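Local coordinates for protein cytokinin riboside 5'-monophosphate phosphoribohydrolase (Corynebacterium glutamicum, PDB 5WQ3) that belongs to a protein family of the SLOG clan, built on a Rossmann-like alpha/beta fold with a parallel sheet, at residues I211-R214 with L215-G219. Sequence-based numbering, arbitrary orientation.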
ATOM      1  N   ILE C 211     -11.113   2.857  71.763  1.00 29.02           N
ATOM      2  CA  ILE C 211     -10.776   1.688  72.571  1.00 30.72           C
ATOM      3  C   ILE C 211     -11.170   1.909  74.062  1.00 33.14           C
ATOM      4  O   ILE C 211     -11.778   1.020  74.690  1.00 31.12           O
ATOM      5  CB  ILE C 211      -9.282   1.347  72.448  1.00 32.68           C
ATOM      6  CG1 ILE C 211      -8.973   0.788  71.034  1.00 34.93           C
ATOM      7  CG2 ILE C 211      -8.881   0.307  73.502  1.00 35.63           C
ATOM      8  CD1 ILE C 211      -7.489   0.743  70.712  1.00 31.13           C
ATOM      9  N   ARG C 212     -10.846   3.074  74.626  1.00 34.65           N
ATOM     10  CA  ARG C 212     -11.263   3.358  76.037  1.00 40.94           C
ATOM     11  C   ARG C 212     -12.779   3.524  76.207  1.00 41.20           C
ATOM     12  O   ARG C 212     -13.397   2.899  77.062  1.00 47.63           O
ATOM     13  CB  ARG C 212     -10.579   4.583  76.616  1.00 41.68           C
ATOM     14  CG  ARG C 212      -9.119   4.703  76.284  1.00 43.02           C
ATOM     15  CD  ARG C 212      -8.489   5.880  76.993  1.00 48.10           C
ATOM     16  NE  ARG C 212      -7.074   5.606  77.247  1.00 54.70           N
ATOM     17  CZ  ARG C 212      -6.607   4.950  78.313  1.00 56.46           C
ATOM     18  NH1 ARG C 212      -5.295   4.752  78.448  1.00 60.10           N
ATOM     19  NH2 ARG C 212      -7.438   4.476  79.250  1.00 58.65           N
ATOM     20  N   HIS C 213     -13.399   4.317  75.359  1.00 42.83           N
ATOM     21  CA  HIS C 213     -14.782   4.696  75.612  1.00 49.50           C
ATOM     22  C   HIS C 213     -15.718   3.559  75.195  1.00 48.52           C
ATOM     23  O   HIS C 213     -16.854   3.470  75.628  1.00 59.22           O
ATOM     24  CB  HIS C 213     -15.121   6.046  74.960  1.00 52.45           C
ATOM     25  CG  HIS C 213     -14.437   7.214  75.616  1.00 65.04           C
ATOM     26  ND1 HIS C 213     -13.676   8.137  74.917  1.00 69.53           N
ATOM     27  CD2 HIS C 213     -14.371   7.590  76.920  1.00 69.44           C
ATOM     28  CE1 HIS C 213     -13.187   9.034  75.759  1.00 72.09           C
ATOM     29  NE2 HIS C 213     -13.590   8.724  76.982  1.00 70.52           N
ATOM     30  N   ARG C 214     -15.229   2.651  74.395  1.00 39.72           N
ATOM     31  CA  ARG C 214     -16.088   1.643  73.928  1.00 32.36           C
ATOM     32  C   ARG C 214     -15.628   0.268  74.323  1.00 29.21           C
ATOM     33  O   ARG C 214     -16.419  -0.493  74.888  1.00 30.16           O
ATOM     34  CB  ARG C 214     -16.217   1.798  72.422  1.00 35.65           C
ATOM     35  CG  ARG C 214     -17.217   0.906  71.767  1.00 36.82           C
ATOM     36  CD  ARG C 214     -18.597   1.003  72.393  1.00 39.21           C
ATOM     37  NE  ARG C 214     -19.248   2.262  72.029  1.00 41.12           N
ATOM     38  CZ  ARG C 214     -20.577   2.424  71.980  1.00 41.96           C
ATOM     39  NH1 ARG C 214     -21.409   1.404  72.263  1.00 40.89           N
ATOM     40  NH2 ARG C 214     -21.079   3.598  71.632  1.00 41.44           N
ATOM     41  N   LEU C 215     -14.385  -0.124  74.066  1.00 24.07           N
ATOM     42  CA  LEU C 215     -14.070  -1.514  74.454  1.00 25.05           C
ATOM     43  C   LEU C 215     -14.008  -1.704  76.006  1.00 26.62           C
ATOM     44  O   LEU C 215     -14.392  -2.750  76.549  1.00 29.27           O
ATOM     45  CB  LEU C 215     -12.758  -1.967  73.849  1.00 25.90           C
ATOM     46  CG  LEU C 215     -12.614  -1.910  72.333  1.00 28.36           C
ATOM     47  CD1 LEU C 215     -11.362  -2.617  71.805  1.00 29.42           C
ATOM     48  CD2 LEU C 215     -13.814  -2.504  71.670  1.00 27.15           C
ATOM     49  N   VAL C 216     -13.442  -0.740  76.714  1.00 28.13           N
ATOM     50  CA  VAL C 216     -13.342  -0.857  78.190  1.00 32.91           C
ATOM     51  C   VAL C 216     -14.765  -0.771  78.740  1.00 36.34           C
ATOM     52  O   VAL C 216     -15.260  -1.672  79.437  1.00 32.69           O
ATOM     53  CB  VAL C 216     -12.521   0.294  78.815  1.00 31.61           C
ATOM     54  CG1 VAL C 216     -12.515   0.185  80.336  1.00 35.61           C
ATOM     55  CG2 VAL C 216     -11.094   0.320  78.267  1.00 33.45           C
ATOM     56  N   GLU C 217     -15.445   0.296  78.360  1.00 36.35           N
ATOM     57  CA  GLU C 217     -16.756   0.525  78.901  1.00 44.25           C
ATOM     58  C   GLU C 217     -17.698  -0.657  78.683  1.00 45.61           C
ATOM     59  O   GLU C 217     -18.489  -0.961  79.551  1.00 47.92           O
ATOM     60  CB  GLU C 217     -17.302   1.866  78.440  1.00 49.35           C
ATOM     61  CG  GLU C 217     -16.516   2.981  79.170  1.00 58.23           C
ATOM     62  CD  GLU C 217     -16.755   4.409  78.681  1.00 64.92           C
ATOM     63  OE1 GLU C 217     -15.932   5.281  79.046  1.00 76.37           O
ATOM     64  OE2 GLU C 217     -17.743   4.669  77.942  1.00 66.12           O
ATOM     65  N   GLU C 218     -17.553  -1.402  77.593  1.00 44.63           N
ATOM     66  CA  GLU C 218     -18.414  -2.564  77.379  1.00 37.77           C
ATOM     67  C   GLU C 218     -17.823  -3.845  77.900  1.00 38.02           C
ATOM     68  O   GLU C 218     -18.394  -4.903  77.663  1.00 34.25           O
ATOM     69  CB  GLU C 218     -18.740  -2.699  75.910  1.00 42.74           C
ATOM     70  CG  GLU C 218     -19.672  -1.581  75.460  1.00 45.27           C
ATOM     71  CD  GLU C 218     -20.479  -1.907  74.233  1.00 42.99           C
ATOM     72  OE1 GLU C 218     -20.850  -3.088  74.048  1.00 45.96           O
ATOM     73  OE2 GLU C 218     -20.769  -0.954  73.487  1.00 47.85           O
ATOM     74  N   GLY C 219     -16.704  -3.743  78.642  1.00 32.70           N
ATOM     75  CA  GLY C 219     -16.024  -4.892  79.174  1.00 30.54           C
ATOM     76  C   GLY C 219     -15.329  -5.841  78.166  1.00 30.48           C
ATOM     77  O   GLY C 219     -15.002  -6.945  78.520  1.00 30.03           O
TER
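Arg214 and Glu218, one helical turn apart, form a salt bridge at this helix end: NH1 of Arg214 donates to OE2 of Glu218 over 2.7 Å. The N-H...O angle of 158° and an acceptor lying in the guanidinium plane identify a single hydrogen bond, met at the guanidinium edge. The two planes are turned 57° apart, and OE1 of Glu218 stays 4.9 Å from NH1 of Arg214. Bends at chi2 (54°) and chi3 fold the arginine back beside the glutamate, bringing its CD within 3.1 Å of the same OE2.

Among the backbone bonds, the carbonyl of Ile211 receives two donors. Val216 N, at 3.2 Å, supplies the straighter one and marks a wide pi-type turn, whereas the bond from Leu215 N is weak. Glu218 N then bonds to Arg214 O.

Helix 201-216, which follows strand 196-199 of the parallel sheet, is closed by a Schellman motif. Gly219, with positive phi, is its C-prime residue; its N reaches Val216 O at 2.6 Å across a type I turn, and Met220 N returns to Leu215 O.

Apolar contact is modest: CG2 of Ile211 meets CD1 of Leu215 at 4.2 Å. Both side chains also touch Ile221, beyond the turn, and Val226 of helix 223-227 packs on Ile211 and Val216. Arg212 reaches toward that helix as well, in a salt bridge with Asp227.

On the exposed side, Glu217 runs alongside His213, its OE1 at the ring edge, 3.5 Å from CD2. Its OE2 lies 2.8 Å from His213 O, two acceptors without a hydrogen bond, probably unfavourable unless the carboxylate is protonated or slightly misplaced.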